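Long-range contact in aldehyde dehydrogenase (PDB 6K10), which oxidises 4,4'-diaponeurosporen-4-al to 4,4'-diaponeurosporenoic acid with NAD+ in the biosynthesis of the carotenoid staphyloxanthin: residues E110-V115 with F188-F193. The protein carries 1 engineered substitution. Numbering follows the deposited sequence.
Sequences EPYGTV and FDYVFF
The carboxylate oxygen OD2 of D189 takes the backbone N-H of T114 in a bond of 2.7 Å from T114 N, almost perfectly straight at 177° and received on the lone pair that points away from OD1. The same two residues bond a second time, through backbone atoms: D189 N donates to T114 O over 2.8 Å, so both the N-H and the C=O of T114 are held by one residue. With CG anti to its own carbonyl carbon (chi1 -58°), D189 brings its carboxylate up against the turn at G113, whose CA lies 3.4 Å from D189 OD2. G113 N bonds to N140 OD1 and T114 OG1 to T141 OG1, just before and at the start of strand 141-145.

Beyond the aspartate, the ring of Y112 lies against Y190. Y190 CD2 sits over one ring face of Y112, off toward the rim and 3.5 Å from Y112 CE2, with the planes inclined at 41°. Y190 OH reaches T215 on the adjoining strand. The N-H of Y190 is buried without a partner in the model, T114 O being taken by D189 N. V115 lays CG1 against Y190 CB at 3.7 Å. F188 turns its ring edge to T114 O, its CD1 3.5 Å from that oxygen, while T114 CG2 lies 4.0 Å from F188 CE1.

The contact brings strand 190-194 alongside the interrupted strand 104-118, the two running parallel within the mixed sheet of the Rossmann-like NAD-binding domain; the Y190 side chain is about 9 Å from that of E217, a predicted active-site residue. The donated N-H, with a long, weak ion pair to K369 of the second subunit, would be expected to stabilise D189 as the anion.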
loop_
_atom_site.group_PDB
_atom_site.type_symbol
_atom_site.label_atom_id
_atom_site.label_comp_id
_atom_site.label_asym_id
_atom_site.label_seq_id
_atom_site.Cartn_x
_atom_site.Cartn_y
_atom_site.Cartn_z
ATOM N N GLU A 110 5.262 -13.632 0.503
ATOM C CA GLU A 110 6.298 -13.780 1.513
ATOM C C GLU A 110 6.179 -12.678 2.557
ATOM O O GLU A 110 5.645 -11.601 2.270
ATOM C CB GLU A 110 7.704 -13.759 0.889
ATOM C CG GLU A 110 8.133 -12.420 0.314
ATOM C CD GLU A 110 9.527 -12.471 -0.284
ATOM O OE1 GLU A 110 10.100 -13.577 -0.366
ATOM O OE2 GLU A 110 10.050 -11.407 -0.674
ATOM N N PRO A 111 6.655 -12.931 3.773
ATOM C CA PRO A 111 6.552 -11.922 4.834
ATOM C C PRO A 111 7.552 -10.792 4.664
ATOM O O PRO A 111 8.545 -10.891 3.942
ATOM C CB PRO A 111 6.849 -12.717 6.110
ATOM C CG PRO A 111 7.609 -13.915 5.646
ATOM C CD PRO A 111 7.057 -14.246 4.298
ATOM N N TYR A 112 7.268 -9.697 5.371
ATOM C CA TYR A 112 8.205 -8.583 5.456
ATOM C C TYR A 112 9.345 -8.887 6.417
ATOM O O TYR A 112 10.490 -8.492 6.172
ATOM C CB TYR A 112 7.473 -7.318 5.904
ATOM C CG TYR A 112 6.676 -6.641 4.820
ATOM C CD1 TYR A 112 7.305 -5.887 3.840
ATOM C CD2 TYR A 112 5.293 -6.751 4.778
ATOM C CE1 TYR A 112 6.581 -5.260 2.849
ATOM C CE2 TYR A 112 4.558 -6.129 3.788
ATOM C CZ TYR A 112 5.207 -5.385 2.826
ATOM O OH TYR A 112 4.486 -4.760 1.838
ATOM N N GLY A 113 9.048 -9.576 7.515
ATOM C CA GLY A 113 10.047 -9.862 8.525
ATOM C C GLY A 113 9.532 -9.646 9.932
ATOM O O GLY A 113 8.706 -10.419 10.426
ATOM N N THR A 114 10.010 -8.589 10.584
ATOM C CA THR A 114 9.627 -8.245 11.948
ATOM C C THR A 114 8.792 -6.970 11.904
ATOM O O THR A 114 9.260 -5.938 11.410
ATOM C CB THR A 114 10.865 -8.060 12.824
ATOM O OG1 THR A 114 11.599 -9.290 12.877
ATOM C CG2 THR A 114 10.470 -7.645 14.233
ATOM N N VAL A 115 7.563 -7.043 12.415
ATOM C CA VAL A 115 6.598 -5.963 12.254
ATOM C C VAL A 115 6.198 -5.414 13.617
ATOM O O VAL A 115 6.347 -6.066 14.655
ATOM C CB VAL A 115 5.350 -6.415 11.465
ATOM C CG1 VAL A 115 5.759 -7.076 10.158
ATOM C CG2 VAL A 115 4.493 -7.358 12.302
ATOM N N PHE A 188 11.935 -1.589 11.871
ATOM C CA PHE A 188 10.953 -2.632 11.616
ATOM C C PHE A 188 10.747 -2.796 10.113
ATOM O O PHE A 188 10.978 -1.878 9.323
ATOM C CB PHE A 188 9.617 -2.292 12.280
ATOM C CG PHE A 188 9.565 -2.592 13.752
ATOM C CD1 PHE A 188 9.202 -3.850 14.205
ATOM C CD2 PHE A 188 9.863 -1.610 14.682
ATOM C CE1 PHE A 188 9.144 -4.126 15.559
ATOM C CE2 PHE A 188 9.807 -1.881 16.037
ATOM C CZ PHE A 188 9.447 -3.139 16.476
ATOM N N ASP A 189 10.306 -3.987 9.716
ATOM C CA ASP A 189 9.997 -4.234 8.315
ATOM C C ASP A 189 8.588 -3.793 7.935
ATOM O O ASP A 189 8.291 -3.685 6.740
ATOM C CB ASP A 189 10.196 -5.717 7.985
ATOM C CG ASP A 189 11.610 -6.190 8.280
ATOM O OD1 ASP A 189 12.543 -5.735 7.586
ATOM O OD2 ASP A 189 11.790 -7.009 9.207
ATOM N N TYR A 190 7.727 -3.533 8.917
ATOM C CA TYR A 190 6.403 -2.979 8.677
ATOM C C TYR A 190 5.883 -2.403 9.985
ATOM O O TYR A 190 6.185 -2.919 11.065
ATOM C CB TYR A 190 5.434 -4.037 8.132
ATOM C CG TYR A 190 4.284 -3.452 7.351
ATOM C CD1 TYR A 190 3.142 -2.997 7.996
ATOM C CD2 TYR A 190 4.343 -3.347 5.968
ATOM C CE1 TYR A 190 2.089 -2.452 7.284
ATOM C CE2 TYR A 190 3.296 -2.807 5.247
ATOM C CZ TYR A 190 2.172 -2.362 5.907
ATOM O OH TYR A 190 1.134 -1.825 5.182
ATOM N N VAL A 191 5.103 -1.328 9.885
ATOM C CA VAL A 191 4.477 -0.705 11.045
ATOM C C VAL A 191 2.979 -0.602 10.797
ATOM O O VAL A 191 2.554 -0.049 9.778
ATOM C CB VAL A 191 5.072 0.686 11.340
ATOM C CG1 VAL A 191 4.284 1.368 12.441
ATOM C CG2 VAL A 191 6.536 0.561 11.734
ATOM N N PHE A 192 2.184 -1.136 11.721
ATOM C CA PHE A 192 0.727 -1.077 11.665
ATOM C C PHE A 192 0.247 -0.262 12.855
ATOM O O PHE A 192 0.537 -0.617 13.999
ATOM C CB PHE A 192 0.116 -2.488 11.674
ATOM C CG PHE A 192 -1.375 -2.511 11.433
ATOM C CD1 PHE A 192 -2.265 -2.079 12.410
ATOM C CD2 PHE A 192 -1.885 -2.963 10.230
ATOM C CE1 PHE A 192 -3.626 -2.097 12.186
ATOM C CE2 PHE A 192 -3.251 -2.984 10.005
ATOM C CZ PHE A 192 -4.120 -2.551 10.985
ATOM N N PHE A 193 -0.485 0.820 12.586
ATOM C CA PHE A 193 -0.897 1.762 13.619
ATOM C C PHE A 193 -2.381 2.081 13.506
ATOM O O PHE A 193 -2.866 2.416 12.423
ATOM C CB PHE A 193 -0.079 3.057 13.540
ATOM C CG PHE A 193 -0.650 4.173 14.368
ATOM C CD1 PHE A 193 -0.326 4.292 15.705
ATOM C CD2 PHE A 193 -1.513 5.106 13.809
ATOM C CE1 PHE A 193 -0.852 5.305 16.471
ATOM C CE2 PHE A 193 -2.045 6.119 14.573
ATOM C CZ PHE A 193 -1.710 6.226 15.904
#